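Side-chain contacts in uncharacterized protein (Staphylococcus aureus subsp. aureus Mu50, PDB 4QXZ), which is of unknown function but folds as a beta-barrel core resembling type VI secretion system proteins, with a two-helix pair attached: residues E67-F72 with I105-T110; Q125-S130 with P157-E162; E129-Q134 with K147-M152. One frame throughout, in Å; residues are numbered along the deposited sequence.

Contact 1 of 3, residues E67-F72 with I105-T110; sequences EHYETF and IKNFKT
Ile105, near the end of strand 96-107, reaches with both of its branches the first turn of helix 69-77, where Tyr69 and Phe72 receive it. From CB the side chain forks. The short branch, CG2, meets the Tyr69 ring obliquely, 3.9 Å from CE1. The long branch runs through CG1, beside the backbone N, and then goes straight on (chi2 173°) to CD1. There the methyl lies against the Phe72 carbonyl, 3.5 Å from its O, with Phe72 CB the nearest side-chain atom at 4.2 Å. The Phe72 ring leads away, meeting Tyr41 edge-to-face, and the side chain also touches Ile114 of strand 111-121.

Two residues along the strand, Asn107 points its CB the same way as Ile105, while Lys106 between them points away. Asn107 CB is 4.0 Å from Tyr69 CE1, and its amide group lies over one face of the Tyr69 ring, offset toward the rim, with the two planes 25° apart. Met112, from strand 111-121, touches both Tyr69 and Ile105. With His68 at the N-cap position, Tyr69 and Phe72 belong to the first turn, so the patch joins the start of helix 69-77 to the end of strand 96-107.

Between these two segments the contact is mainly apolar packing, aliphatic carbon on an aromatic ring and on main chain, with an amide over a ring whose N and O ends are not certain. Being partly buried, it probably owes its stability to close packing at Ile105 and Tyr69, with exposed Asn107 at its polar border.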
# COMPACT_ATOMS: atom_id res chain seq x y z
N GLU A 67 3.66 23.96 -3.23
CA GLU A 67 3.79 25.01 -2.24
C GLU A 67 5.00 24.80 -1.32
O GLU A 67 5.66 25.76 -0.93
CB GLU A 67 2.49 25.06 -1.42
CG GLU A 67 2.44 26.13 -0.34
CD GLU A 67 1.03 26.42 0.11
OE1 GLU A 67 0.84 26.63 1.32
OE2 GLU A 67 0.11 26.43 -0.75
N HIS A 68 5.31 23.54 -1.02
CA HIS A 68 6.32 23.18 -0.04
C HIS A 68 7.66 22.77 -0.69
O HIS A 68 8.51 22.11 -0.08
CB HIS A 68 5.75 22.07 0.89
CG HIS A 68 4.33 22.31 1.32
ND1 HIS A 68 3.26 21.71 0.71
CD2 HIS A 68 3.82 23.09 2.31
CE1 HIS A 68 2.14 22.10 1.30
NE2 HIS A 68 2.45 22.93 2.27
N TYR A 69 7.86 23.17 -1.94
CA TYR A 69 9.05 22.78 -2.66
C TYR A 69 10.33 23.29 -1.99
O TYR A 69 11.31 22.56 -1.95
CB TYR A 69 8.99 23.26 -4.11
CG TYR A 69 10.25 22.90 -4.85
CD1 TYR A 69 10.43 21.63 -5.36
CD2 TYR A 69 11.29 23.82 -4.99
CE1 TYR A 69 11.60 21.28 -6.02
CE2 TYR A 69 12.46 23.48 -5.65
CZ TYR A 69 12.61 22.21 -6.17
OH TYR A 69 13.76 21.83 -6.82
N GLU A 70 10.33 24.51 -1.46
CA GLU A 70 11.56 25.09 -0.89
C GLU A 70 11.95 24.41 0.41
O GLU A 70 13.12 24.07 0.63
CB GLU A 70 11.46 26.60 -0.64
CG GLU A 70 10.74 27.41 -1.71
CD GLU A 70 11.29 27.21 -3.11
OE1 GLU A 70 12.53 27.11 -3.25
OE2 GLU A 70 10.47 27.16 -4.06
N THR A 71 10.96 24.21 1.28
CA THR A 71 11.20 23.55 2.56
C THR A 71 11.94 22.23 2.29
O THR A 71 13.03 22.01 2.82
CB THR A 71 9.88 23.34 3.37
OG1 THR A 71 9.28 24.61 3.65
CG2 THR A 71 10.14 22.65 4.70
N PHE A 72 11.38 21.40 1.42
CA PHE A 72 11.92 20.06 1.20
C PHE A 72 13.22 20.04 0.40
O PHE A 72 14.05 19.14 0.58
CB PHE A 72 10.87 19.14 0.57
CG PHE A 72 9.80 18.72 1.55
CD1 PHE A 72 8.64 19.44 1.67
CD2 PHE A 72 10.01 17.65 2.38
CE1 PHE A 72 7.67 19.08 2.59
CE2 PHE A 72 9.05 17.28 3.30
CZ PHE A 72 7.88 18.00 3.41
N ILE A 105 13.47 14.48 -5.03
CA ILE A 105 12.29 15.33 -5.22
C ILE A 105 12.02 15.45 -6.71
O ILE A 105 12.95 15.63 -7.51
CB ILE A 105 12.50 16.75 -4.66
CG1 ILE A 105 12.97 16.68 -3.21
CG2 ILE A 105 11.22 17.56 -4.75
CD1 ILE A 105 13.36 18.03 -2.63
N LYS A 106 10.76 15.37 -7.08
CA LYS A 106 10.31 15.65 -8.42
C LYS A 106 9.25 16.74 -8.38
O LYS A 106 8.19 16.54 -7.79
CB LYS A 106 9.71 14.40 -9.01
CG LYS A 106 10.72 13.39 -9.50
CD LYS A 106 10.09 12.59 -10.62
CE LYS A 106 11.13 11.91 -11.49
NZ LYS A 106 11.64 10.68 -10.83
N ASN A 107 9.49 17.88 -9.00
CA ASN A 107 8.51 18.94 -9.04
C ASN A 107 7.64 18.88 -10.27
O ASN A 107 8.11 18.67 -11.35
CB ASN A 107 9.18 20.28 -8.98
CG ASN A 107 8.20 21.39 -8.76
OD1 ASN A 107 7.02 21.19 -8.81
ND2 ASN A 107 8.70 22.59 -8.55
N PHE A 108 6.34 19.05 -10.10
CA PHE A 108 5.43 18.99 -11.20
C PHE A 108 4.71 20.32 -11.33
O PHE A 108 5.17 21.29 -10.81
CB PHE A 108 4.48 17.86 -10.99
CG PHE A 108 5.15 16.55 -10.87
CD1 PHE A 108 5.92 16.09 -11.89
CD2 PHE A 108 5.04 15.80 -9.74
CE1 PHE A 108 6.55 14.88 -11.80
CE2 PHE A 108 5.67 14.59 -9.64
CZ PHE A 108 6.44 14.13 -10.67
N LYS A 109 3.63 20.37 -12.09
CA LYS A 109 2.92 21.65 -12.22
C LYS A 109 2.32 22.21 -10.95
O LYS A 109 2.64 23.31 -10.58
CB LYS A 109 1.79 21.47 -13.27
CG LYS A 109 2.17 21.21 -14.74
CD LYS A 109 0.98 21.02 -15.69
CE LYS A 109 1.46 20.80 -17.12
NZ LYS A 109 0.34 20.59 -18.10
N THR A 110 1.54 21.43 -10.22
CA THR A 110 1.02 21.88 -8.93
C THR A 110 1.44 21.03 -7.76
O THR A 110 1.09 21.33 -6.65
CB THR A 110 -0.51 21.91 -8.92
OG1 THR A 110 -1.01 20.61 -9.19
CG2 THR A 110 -1.04 22.83 -9.95

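Contact 2 of 3, residues Q125-S130 with P157-E162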
# COMPACT_ATOMS: atom_id res chain seq x y z
N GLN A 125 10.69 3.49 26.63
CA GLN A 125 10.09 3.41 27.96
C GLN A 125 10.34 4.72 28.71
O GLN A 125 11.28 5.46 28.38
CB GLN A 125 10.72 2.28 28.78
CG GLN A 125 10.77 0.91 28.11
CD GLN A 125 9.39 0.29 27.94
OE1 GLN A 125 8.38 0.87 28.33
NE2 GLN A 125 9.36 -0.89 27.34
N GLN A 126 9.52 5.01 29.71
CA GLN A 126 9.75 6.18 30.56
C GLN A 126 9.80 7.51 29.75
O GLN A 126 10.43 8.48 30.18
CB GLN A 126 11.06 6.01 31.36
CG GLN A 126 10.96 5.16 32.62
CD GLN A 126 10.65 3.70 32.34
OE1 GLN A 126 9.49 3.30 32.25
NE2 GLN A 126 11.69 2.89 32.24
N TYR A 127 9.15 7.55 28.59
CA TYR A 127 9.12 8.79 27.80
C TYR A 127 8.60 9.97 28.63
O TYR A 127 9.21 11.05 28.63
CB TYR A 127 8.28 8.65 26.51
CG TYR A 127 8.37 9.90 25.65
CD1 TYR A 127 9.48 10.13 24.86
CD2 TYR A 127 7.34 10.84 25.63
CE1 TYR A 127 9.59 11.28 24.09
CE2 TYR A 127 7.43 12.00 24.86
CZ TYR A 127 8.57 12.21 24.10
OH TYR A 127 8.69 13.34 23.35
N ALA A 128 7.50 9.77 29.33
CA ALA A 128 6.86 10.84 30.09
C ALA A 128 7.84 11.42 31.12
O ALA A 128 7.90 12.62 31.31
CB ALA A 128 5.58 10.34 30.77
N GLU A 129 8.61 10.54 31.76
CA GLU A 129 9.53 10.92 32.83
C GLU A 129 10.75 11.68 32.28
O GLU A 129 11.17 12.70 32.83
CB GLU A 129 10.00 9.66 33.59
CG GLU A 129 8.91 8.89 34.36
CD GLU A 129 8.14 7.86 33.53
OE1 GLU A 129 7.97 8.03 32.29
OE2 GLU A 129 7.67 6.86 34.12
N SER A 130 11.30 11.16 31.19
CA SER A 130 12.39 11.81 30.49
C SER A 130 11.98 13.14 29.89
O SER A 130 12.75 14.10 29.92
CB SER A 130 12.88 10.91 29.37
OG SER A 130 13.36 9.72 29.94
N PRO A 157 8.25 14.34 20.30
CA PRO A 157 9.53 14.65 19.65
C PRO A 157 10.67 13.78 20.20
O PRO A 157 10.60 13.31 21.35
CB PRO A 157 9.75 16.13 19.98
CG PRO A 157 8.85 16.44 21.13
CD PRO A 157 7.69 15.48 21.04
N LYS A 158 11.69 13.55 19.37
CA LYS A 158 12.96 12.99 19.84
C LYS A 158 13.48 13.89 20.93
O LYS A 158 13.42 15.12 20.84
CB LYS A 158 14.03 12.86 18.74
CG LYS A 158 13.85 11.64 17.85
CD LYS A 158 15.16 10.89 17.59
CE LYS A 158 14.93 9.49 17.03
NZ LYS A 158 14.33 8.55 18.02
N LEU A 159 13.99 13.25 21.98
CA LEU A 159 14.46 13.95 23.15
C LEU A 159 15.89 14.43 22.96
O LEU A 159 16.66 13.85 22.17
CB LEU A 159 14.29 13.07 24.39
CG LEU A 159 12.84 12.73 24.77
CD1 LEU A 159 12.71 11.75 25.91
CD2 LEU A 159 12.03 13.98 25.07
N LYS A 160 16.22 15.52 23.65
CA LYS A 160 17.54 16.17 23.57
C LYS A 160 18.69 15.18 23.82
O LYS A 160 19.74 15.30 23.21
CB LYS A 160 17.62 17.35 24.55
CG LYS A 160 18.49 18.50 24.07
CD LYS A 160 18.24 19.77 24.89
CE LYS A 160 17.06 20.56 24.35
NZ LYS A 160 16.80 21.78 25.17
N ASP A 161 18.47 14.18 24.66
CA ASP A 161 19.51 13.20 24.94
C ASP A 161 19.80 12.25 23.77
O ASP A 161 20.65 11.36 23.89
CB ASP A 161 19.22 12.40 26.22
CG ASP A 161 17.94 11.59 26.15
OD1 ASP A 161 17.23 11.62 25.12
OD2 ASP A 161 17.62 10.93 27.16
N GLU A 162 19.12 12.43 22.64
CA GLU A 162 19.38 11.62 21.46
C GLU A 162 20.02 12.43 20.32
O GLU A 162 20.38 11.83 19.32
CB GLU A 162 18.09 10.94 20.96
CG GLU A 162 17.72 9.67 21.72
CD GLU A 162 16.23 9.33 21.71
OE1 GLU A 162 15.89 8.16 22.02
OE2 GLU A 162 15.37 10.20 21.41
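Tyr127, in the first turn of helix 127-137, gives its hydroxyl hydrogen to the carbonyl of Pro157, in the tail that follows helix 142-155. The contact belongs to the two-helix pair beside the beta-barrel: after the second helix the chain doubles back and lays Pro157 and Leu159 against the start of the first. The bond, Tyr127 OH to Pro157 O at 2.8 Å, lies in the carbonyl plane on a lone pair, and the acceptor sits at the edge of the phenol ring.

Leu159 fills in beside it. Its CG approaches Tyr127 CE1 obliquely at 3.6 Å, and its CD1 reaches on to Ser130 CB, also 3.6 Å away, one helical turn further along. Tyr127 can meet both tail residues because its CG lies anti to the backbone N (chi1 -175°), which swings the ring off the helix toward the tail.

One layer out, Ser130 OG turns back to Gln126 O at 3.2 Å, coming from above the carbonyl plane. Ser130 N uses the same oxygen, so the carbonyl of the N-cap residue Gln126 takes two donors. In the tail, Glu162 N binds Leu159 O at 2.9 Å, while Glu162 OE2 takes a weak bond from Leu159 N; the backbone bond closes the short 3-10 turn after Leu159, and the weak side-chain bond may add to it.

Further out, Arg124 touches Ser130 and Leu159 and forms a salt bridge with Asp161. Lys158 links the tail to the barrel, through its backbone N to Asp83 OD2 and by a cation-pi contact with Tyr121. Back at the centre, the phenol oxygen is tucked against the proline ring, with Tyr127 OH 3.3 Å from Pro157 CD.

Contact 3 of 3, residues E129-Q134 with K147-M152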
# COMPACT_ATOMS: atom_id res chain seq x y z
N GLU A 129 8.61 10.54 31.76
CA GLU A 129 9.53 10.92 32.83
C GLU A 129 10.75 11.68 32.28
O GLU A 129 11.17 12.70 32.83
CB GLU A 129 10.00 9.66 33.59
CG GLU A 129 8.91 8.89 34.36
CD GLU A 129 8.14 7.86 33.53
OE1 GLU A 129 7.97 8.03 32.29
OE2 GLU A 129 7.67 6.86 34.12
N SER A 130 11.30 11.16 31.19
CA SER A 130 12.39 11.81 30.49
C SER A 130 11.98 13.14 29.89
O SER A 130 12.75 14.10 29.92
CB SER A 130 12.88 10.91 29.37
OG SER A 130 13.36 9.72 29.94
N LEU A 131 10.78 13.18 29.32
CA LEU A 131 10.25 14.41 28.77
C LEU A 131 10.09 15.49 29.84
O LEU A 131 10.45 16.64 29.62
CB LEU A 131 8.90 14.14 28.13
CG LEU A 131 8.09 15.38 27.76
CD1 LEU A 131 8.81 16.25 26.75
CD2 LEU A 131 6.76 14.91 27.21
N LEU A 132 9.56 15.11 30.99
CA LEU A 132 9.48 16.05 32.11
C LEU A 132 10.87 16.49 32.58
O LEU A 132 11.09 17.65 32.88
CB LEU A 132 8.71 15.44 33.28
CG LEU A 132 8.48 16.36 34.49
CD1 LEU A 132 7.79 17.64 34.06
CD2 LEU A 132 7.71 15.67 35.62
N GLU A 133 11.79 15.55 32.67
CA GLU A 133 13.14 15.88 33.11
C GLU A 133 13.80 16.90 32.19
O GLU A 133 14.42 17.85 32.65
CB GLU A 133 14.00 14.62 33.20
CG GLU A 133 15.37 14.89 33.79
CD GLU A 133 16.26 13.68 33.70
OE1 GLU A 133 16.36 12.96 34.70
OE2 GLU A 133 16.86 13.46 32.63
N GLN A 134 13.65 16.71 30.88
CA GLN A 134 14.13 17.68 29.91
C GLN A 134 13.52 19.09 30.08
O GLN A 134 14.25 20.08 30.10
CB GLN A 134 13.87 17.20 28.50
CG GLN A 134 14.47 18.11 27.46
CD GLN A 134 14.21 17.62 26.07
OE1 GLN A 134 14.65 16.55 25.71
NE2 GLN A 134 13.48 18.38 25.30
N LYS A 147 1.65 23.18 29.36
CA LYS A 147 1.35 23.44 27.96
C LYS A 147 2.26 22.61 27.07
O LYS A 147 1.79 21.88 26.20
CB LYS A 147 1.56 24.92 27.62
CG LYS A 147 1.23 25.24 26.16
CD LYS A 147 1.61 26.65 25.74
CE LYS A 147 0.87 27.00 24.46
NZ LYS A 147 1.58 27.96 23.57
N SER A 148 3.57 22.73 27.31
CA SER A 148 4.55 22.00 26.55
C SER A 148 4.44 20.48 26.78
O SER A 148 4.51 19.70 25.86
CB SER A 148 5.96 22.48 26.91
OG SER A 148 6.25 23.69 26.25
N PHE A 149 4.26 20.08 28.02
CA PHE A 149 4.20 18.65 28.33
C PHE A 149 3.07 17.97 27.59
O PHE A 149 3.23 16.88 27.07
CB PHE A 149 4.02 18.43 29.82
CG PHE A 149 4.00 16.98 30.23
CD1 PHE A 149 5.18 16.27 30.34
CD2 PHE A 149 2.80 16.35 30.55
CE1 PHE A 149 5.16 14.94 30.74
CE2 PHE A 149 2.78 15.03 30.96
CZ PHE A 149 3.96 14.33 31.04
N ASN A 150 1.93 18.58 27.58
CA ASN A 150 0.80 18.02 26.91
C ASN A 150 0.93 17.92 25.42
O ASN A 150 0.53 16.95 24.85
CB ASN A 150 -0.43 18.79 27.28
CG ASN A 150 -0.76 18.70 28.74
OD1 ASN A 150 -0.12 18.02 29.50
ND2 ASN A 150 -1.77 19.41 29.14
N ARG A 151 1.47 18.95 24.79
CA ARG A 151 1.72 18.92 23.38
C ARG A 151 2.76 17.92 23.00
O ARG A 151 2.58 17.16 22.10
CB ARG A 151 2.11 20.30 22.90
CG ARG A 151 2.29 20.43 21.42
CD ARG A 151 2.78 21.78 20.97
NE ARG A 151 4.12 22.08 21.47
CZ ARG A 151 4.45 22.88 22.48
NH1 ARG A 151 3.56 23.50 23.22
NH2 ARG A 151 5.72 23.04 22.76
N MET A 152 3.84 17.90 23.74
CA MET A 152 4.87 16.97 23.51
C MET A 152 4.43 15.56 23.81
O MET A 152 4.90 14.65 23.20
CB MET A 152 6.13 17.36 24.24
CG MET A 152 6.65 18.71 23.79
SD MET A 152 8.11 19.31 24.56
CE MET A 152 7.73 20.91 24.35
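Leu131 and Leu132 of helix 127-137 face Phe149 and Met152 of helix 142-155, and the contact between them is wholly apolar. Leu131 does most of the work. Its chi1 of 168° carries CG away from the backbone N and out toward the second helix, where the methyls split between two partners. CD2 lies 3.8 Å from Phe149 CD1, reaching the ring obliquely. CD1 goes to Met152, 3.8 Å from SD and equally close to CB, so the leucine straddles residues nearly one turn apart. Leu132 adds a looser touch at the outer side, CB to Phe149 CE1 at 4.4 Å, where the contact meets solvent. Further along, Gln134 turns to the C-terminal tail, accepting a hydrogen bond from Lys160 N at its OE1.

The two short helical segments run roughly antiparallel, 145° between their directions, with axes 10.5 Å apart: a helical hairpin. Within it, Met153 also touches Leu131, Leu145 touches Leu132, and Leu135 meets Ser148 and Met152. The tail lies alongside through Pro157, which packs on Met152, and Arg151 reaches the barrel by bonding His35 O between strands 23-32 and 38-41.

From the N terminus, the chain first closes a loop at contact 1, where 67-72 meets 105-110 after an excursion through the rest of helix 69-77 and two barrel strands. That loop is finished before the helix pair begins, and its centre lies about 33 Å from that of contact 2, across the chain's middle. Contacts 2 and 3 both start on helix 127-137 and share Glu129 and Ser130. The hairpin loop closed by contact 3 falls within the longer one that contact 2 closes when the tail returns. The two touch, with centres 8 Å apart. Contact 1 ties helix 69-77 to strand 96-107 of the barrel; contacts 2 and 3 tie together the two helices and the tail after them.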